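Local coordinates for agmatinase (PDB 4DZ4), which probably hydrolyses agmatine to putrescine and urea, as a member of the arginase family with two manganese ions in each subunit, at residues H161-A164 and H165-W169; A217-V220 and H221-A225. All coordinates share one frame; numbering follows the deposited sequence.

Interaction 1. Residues H161-A164 and H165-W169; sequences HFDA and HCDTW. With MN (manganese (II) ion), chain Q; MN (manganese (II) ion), chain P.
D163, H165 and D167 meet as metal ligands in the loop that follows strand 158-162, forming a local contact at the binuclear manganese site of the arginase fold. The sequence DAHCD is the arginase-family metal motif. D163 bridges the two ions. Its OD1 lies 2.1 Å from the manganese of chain Q, and its OD2 lies 2.2 Å from the manganese of chain P. H165 ND1 binds the manganese of chain Q at 2.3 Å, and D167 OD2 binds that of chain P at 2.0 Å. A water also bridges both metals and donates a hydrogen bond to D167 OD1. The carboxylates of D163 and D167 are turned 81° apart. Their OD2 atoms come within 3.0 Å because both bind the manganese of chain P.

D163 is gripped twice more. H165 N donates to D163 OD1 at 2.7 Å, from above the carboxylate plane. H161 NE2 donates to D163 OD2 at 2.8 Å, on the anti side. With CG anti to the backbone N (chi1 173°), the H161 ring brings NE2 within reach. H161 binds no manganese but holds the bridging carboxylate from the second shell. A164 CB packs over one face of the H165 ring. H139, D246 and D248 complete the site. Strand 158-162 runs between strands 240-246 and 198-202, while helix 182-188 packs against D167 and T168.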
loop_
_atom_site.group_PDB
_atom_site.type_symbol
_atom_site.label_atom_id
_atom_site.label_comp_id
_atom_site.label_asym_id
_atom_site.label_seq_id
_atom_site.Cartn_x
_atom_site.Cartn_y
_atom_site.Cartn_z
ATOM N N HIS B 161 11.041 -30.483 3.267
ATOM C CA HIS B 161 11.092 -29.101 3.790
ATOM C C HIS B 161 11.345 -28.119 2.670
ATOM O O HIS B 161 12.400 -28.166 2.044
ATOM C CB HIS B 161 12.186 -29.101 4.850
ATOM C CG HIS B 161 12.541 -27.748 5.425
ATOM N ND1 HIS B 161 13.726 -27.541 6.060
ATOM C CD2 HIS B 161 11.842 -26.555 5.502
ATOM C CE1 HIS B 161 13.789 -26.269 6.497
ATOM N NE2 HIS B 161 12.649 -25.661 6.162
ATOM N N PHE B 162 10.343 -27.294 2.358
ATOM C CA PHE B 162 10.477 -26.284 1.302
ATOM C C PHE B 162 10.792 -24.954 1.997
ATOM O O PHE B 162 10.025 -24.531 2.872
ATOM C CB PHE B 162 9.171 -26.147 0.521
ATOM C CG PHE B 162 8.833 -27.332 -0.333
ATOM C CD1 PHE B 162 9.102 -27.325 -1.707
ATOM C CD2 PHE B 162 8.206 -28.448 0.225
ATOM C CE1 PHE B 162 8.792 -28.420 -2.519
ATOM C CE2 PHE B 162 7.858 -29.542 -0.585
ATOM C CZ PHE B 162 8.147 -29.527 -1.949
ATOM N N ASP B 163 11.885 -24.281 1.623
ATOM C CA ASP B 163 12.335 -23.116 2.397
ATOM C C ASP B 163 13.521 -22.496 1.712
ATOM O O ASP B 163 14.341 -23.216 1.127
ATOM C CB ASP B 163 12.784 -23.583 3.798
ATOM C CG ASP B 163 12.629 -22.523 4.883
ATOM O OD1 ASP B 163 13.007 -21.351 4.675
ATOM O OD2 ASP B 163 12.207 -22.909 5.996
ATOM N N ALA B 164 13.650 -21.182 1.830
ATOM C CA ALA B 164 14.932 -20.537 1.513
ATOM C C ALA B 164 16.006 -20.853 2.567
ATOM O O ALA B 164 17.199 -20.663 2.299
ATOM C CB ALA B 164 14.748 -19.015 1.416
ATOM N N HIS B 165 15.572 -21.301 3.757
ATOM C CA HIS B 165 16.419 -21.466 4.955
ATOM C C HIS B 165 16.385 -22.902 5.483
ATOM O O HIS B 165 15.341 -23.517 5.586
ATOM C CB HIS B 165 15.932 -20.559 6.095
ATOM C CG HIS B 165 15.772 -19.118 5.693
ATOM N ND1 HIS B 165 14.592 -18.607 5.251
ATOM C CD2 HIS B 165 16.688 -18.077 5.678
ATOM C CE1 HIS B 165 14.768 -17.293 4.954
ATOM N NE2 HIS B 165 16.042 -16.974 5.233
ATOM N N CYS B 166 17.543 -23.396 5.881
ATOM C CA CYS B 166 17.649 -24.766 6.404
ATOM C C CYS B 166 17.087 -24.915 7.813
ATOM O O CYS B 166 16.671 -26.021 8.220
ATOM C CB CYS B 166 19.104 -25.218 6.377
ATOM S SG CYS B 166 20.202 -24.237 7.425
ATOM N N ASP B 167 17.068 -23.806 8.558
ATOM C CA ASP B 167 16.604 -23.794 9.957
ATOM C C ASP B 167 17.305 -24.834 10.834
ATOM O O ASP B 167 16.739 -25.323 11.826
ATOM C CB ASP B 167 15.073 -23.897 10.009
ATOM C CG ASP B 167 14.396 -22.741 9.241
ATOM O OD1 ASP B 167 15.057 -21.678 9.086
ATOM O OD2 ASP B 167 13.239 -22.891 8.803
ATOM N N THR B 168 18.546 -25.157 10.471
ATOM C CA THR B 168 19.369 -26.100 11.217
ATOM C C THR B 168 20.660 -25.459 11.767
ATOM O O THR B 168 21.595 -26.159 12.122
ATOM C CB THR B 168 19.734 -27.333 10.335
ATOM O OG1 THR B 168 20.303 -26.870 9.094
ATOM C CG2 THR B 168 18.510 -28.182 10.041
ATOM N N TRP B 169 20.703 -24.120 11.864
ATOM C CA TRP B 169 21.827 -23.430 12.493
ATOM C C TRP B 169 21.911 -23.838 13.945
ATOM O O TRP B 169 20.875 -23.983 14.605
ATOM C CB TRP B 169 21.676 -21.914 12.338
ATOM C CG TRP B 169 21.870 -21.502 10.895
ATOM C CD1 TRP B 169 23.078 -21.424 10.179
ATOM C CD2 TRP B 169 20.834 -21.167 9.925
ATOM N NE1 TRP B 169 22.842 -21.049 8.875
ATOM C CE2 TRP B 169 21.528 -20.880 8.655
ATOM C CE3 TRP B 169 19.452 -21.051 9.981
ATOM C CZ2 TRP B 169 20.831 -20.520 7.494
ATOM C CZ3 TRP B 169 18.753 -20.671 8.813
ATOM C CH2 TRP B 169 19.434 -20.405 7.605
HETATM MN MN MN Q . 12.496 -19.509 5.584
HETATM MN MN MN P . 11.908 -21.745 7.831
HETATM O O HOH W 1 13.010 -20.179 7.478
#

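Interaction 2. Residues A217-V220 and H221-A225; sequences AAWV and HEHGA
With chi1 at -170°, the W219 ring swings to the side of its own carbonyl, while H223 turns CG beside the backbone N (chi1 -66°), and the two rings meet one helical turn apart. This is an i to i+4 aromatic pair on helix 217-223, a short helix directly after strand 213-216, the outermost strand of the parallel sheet within this chain. The imidazole lies against one face of the indole with its plane tilted 31° from the five-membered ring, and the centroids of the H223 ring and the W219 five-membered ring are 3.9 Å apart. H223 ND1 sits over the indole face, 3.3 Å from W219 CE2. H223 CB lies over the face of the six-membered ring in a CH-pi contact, almost on the ring normal. The other face of the imidazole meets E222 CG.

The same pair is tied through the backbone. W219 O accepts two hydrogen bonds, from H223 N at 2.9 Å and from H223 ND1 at 3.0 Å. The donors arrive from opposite faces of the carbonyl plane. The ND1 bond lies close to the imidazole plane, so it fixes the rotation of the ring and requires the proton on ND1.

H221 takes a different direction. Its N bonds to A217 O, and its ring reaches helix 268-276, where ND1 is hydrogen-bonded to Q270. It also packs on A269 of a second subunit. E222 N bonds to A218 O in the same i to i+4 pattern. G224 leaves the helix with positive phi and is also the N-cap of helix 225-236. V220 and W219 pack against T228 of that helix. The last turn closes with G224 N donating to V220 O at 2.8 Å.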
loop_
_atom_site.group_PDB
_atom_site.type_symbol
_atom_site.label_atom_id
_atom_site.label_comp_id
_atom_site.label_asym_id
_atom_site.label_seq_id
_atom_site.Cartn_x
_atom_site.Cartn_y
_atom_site.Cartn_z
ATOM N N ALA B 217 17.834 -23.649 -4.468
ATOM C CA ALA B 217 17.056 -22.958 -5.488
ATOM C C ALA B 217 17.689 -23.088 -6.890
ATOM O O ALA B 217 16.992 -23.403 -7.853
ATOM C CB ALA B 217 16.852 -21.487 -5.112
ATOM N N ALA B 218 19.000 -22.875 -7.000
ATOM C CA ALA B 218 19.667 -22.981 -8.306
ATOM C C ALA B 218 19.491 -24.376 -8.905
ATOM O O ALA B 218 19.304 -24.524 -10.119
ATOM C CB ALA B 218 21.149 -22.667 -8.197
ATOM N N TRP B 219 19.515 -25.380 -8.041
ATOM C CA TRP B 219 19.406 -26.769 -8.500
ATOM C C TRP B 219 18.028 -27.001 -9.079
ATOM O O TRP B 219 17.875 -27.627 -10.136
ATOM C CB TRP B 219 19.728 -27.714 -7.340
ATOM C CG TRP B 219 19.881 -29.158 -7.767
ATOM C CD1 TRP B 219 21.069 -29.859 -7.975
ATOM C CD2 TRP B 219 18.804 -30.136 -8.003
ATOM N NE1 TRP B 219 20.802 -31.181 -8.324
ATOM C CE2 TRP B 219 19.463 -31.395 -8.378
ATOM C CE3 TRP B 219 17.415 -30.089 -7.975
ATOM C CZ2 TRP B 219 18.732 -32.550 -8.677
ATOM C CZ3 TRP B 219 16.700 -31.247 -8.278
ATOM C CH2 TRP B 219 17.343 -32.442 -8.636
ATOM N N VAL B 220 17.006 -26.470 -8.406
ATOM C CA VAL B 220 15.639 -26.625 -8.860
ATOM C C VAL B 220 15.460 -25.909 -10.196
ATOM O O VAL B 220 14.848 -26.451 -11.106
ATOM C CB VAL B 220 14.610 -26.140 -7.822
ATOM C CG1 VAL B 220 13.190 -26.206 -8.376
ATOM C CG2 VAL B 220 14.743 -26.974 -6.557
ATOM N N HIS B 221 16.023 -24.708 -10.319
ATOM C CA HIS B 221 15.910 -23.945 -11.554
ATOM C C HIS B 221 16.592 -24.676 -12.694
ATOM O O HIS B 221 16.092 -24.691 -13.810
ATOM C CB HIS B 221 16.535 -22.559 -11.377
ATOM C CG HIS B 221 15.729 -21.639 -10.485
ATOM N ND1 HIS B 221 14.393 -21.482 -10.620
ATOM C CD2 HIS B 221 16.119 -20.806 -9.444
ATOM C CE1 HIS B 221 13.953 -20.599 -9.702
ATOM N NE2 HIS B 221 15.017 -20.182 -8.988
ATOM N N GLU B 222 17.749 -25.256 -12.410
ATOM C CA GLU B 222 18.534 -25.969 -13.420
ATOM C C GLU B 222 17.870 -27.275 -13.889
ATOM O O GLU B 222 17.862 -27.579 -15.082
ATOM C CB GLU B 222 19.937 -26.271 -12.883
ATOM C CG GLU B 222 20.768 -27.201 -13.771
ATOM C CD GLU B 222 21.172 -26.574 -15.098
ATOM O OE1 GLU B 222 20.897 -25.368 -15.331
ATOM O OE2 GLU B 222 21.782 -27.293 -15.937
ATOM N N HIS B 223 17.338 -28.047 -12.948
ATOM C CA HIS B 223 16.903 -29.416 -13.233
ATOM C C HIS B 223 15.431 -29.551 -13.443
ATOM O O HIS B 223 14.985 -30.489 -14.121
ATOM C CB HIS B 223 17.391 -30.351 -12.129
ATOM C CG HIS B 223 18.890 -30.495 -12.088
ATOM N ND1 HIS B 223 19.673 -29.759 -11.274
ATOM C CD2 HIS B 223 19.751 -31.289 -12.844
ATOM C CE1 HIS B 223 20.965 -30.077 -11.479
ATOM N NE2 HIS B 223 21.013 -31.018 -12.436
ATOM N N GLY B 224 14.655 -28.650 -12.844
ATOM C CA GLY B 224 13.214 -28.585 -13.103
ATOM C C GLY B 224 12.393 -29.344 -12.080
ATOM O O GLY B 224 12.934 -30.093 -11.267
ATOM N N ALA B 225 11.079 -29.143 -12.134
ATOM C CA ALA B 225 10.171 -29.679 -11.129
ATOM C C ALA B 225 10.089 -31.204 -11.133
ATOM O O ALA B 225 10.068 -31.815 -10.060
ATOM C CB ALA B 225 8.778 -29.053 -11.279
#

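How the interactions relate
From the N terminus, the chain first reaches interaction 1, which sits where strand 158-162 passes into its metal-binding loop. The chain then runs through helix 182-188 and strands 198-202 and 213-216 before interaction 2 closes the turns of helix 217-223. The two contacts are in series and neither nest nor cross. The centres of interaction 1 and interaction 2 are about 17 Å apart. The nearest atoms of interaction 1 and interaction 2 are about 7 Å apart. Interaction 1 sits at the end of an inner strand, at the metal centre. Interaction 2 joins the outermost strand of the sheet within this chain to helix 225-236. Strand 198-202 lies between them, bonding to H161 and, through I202, to A217.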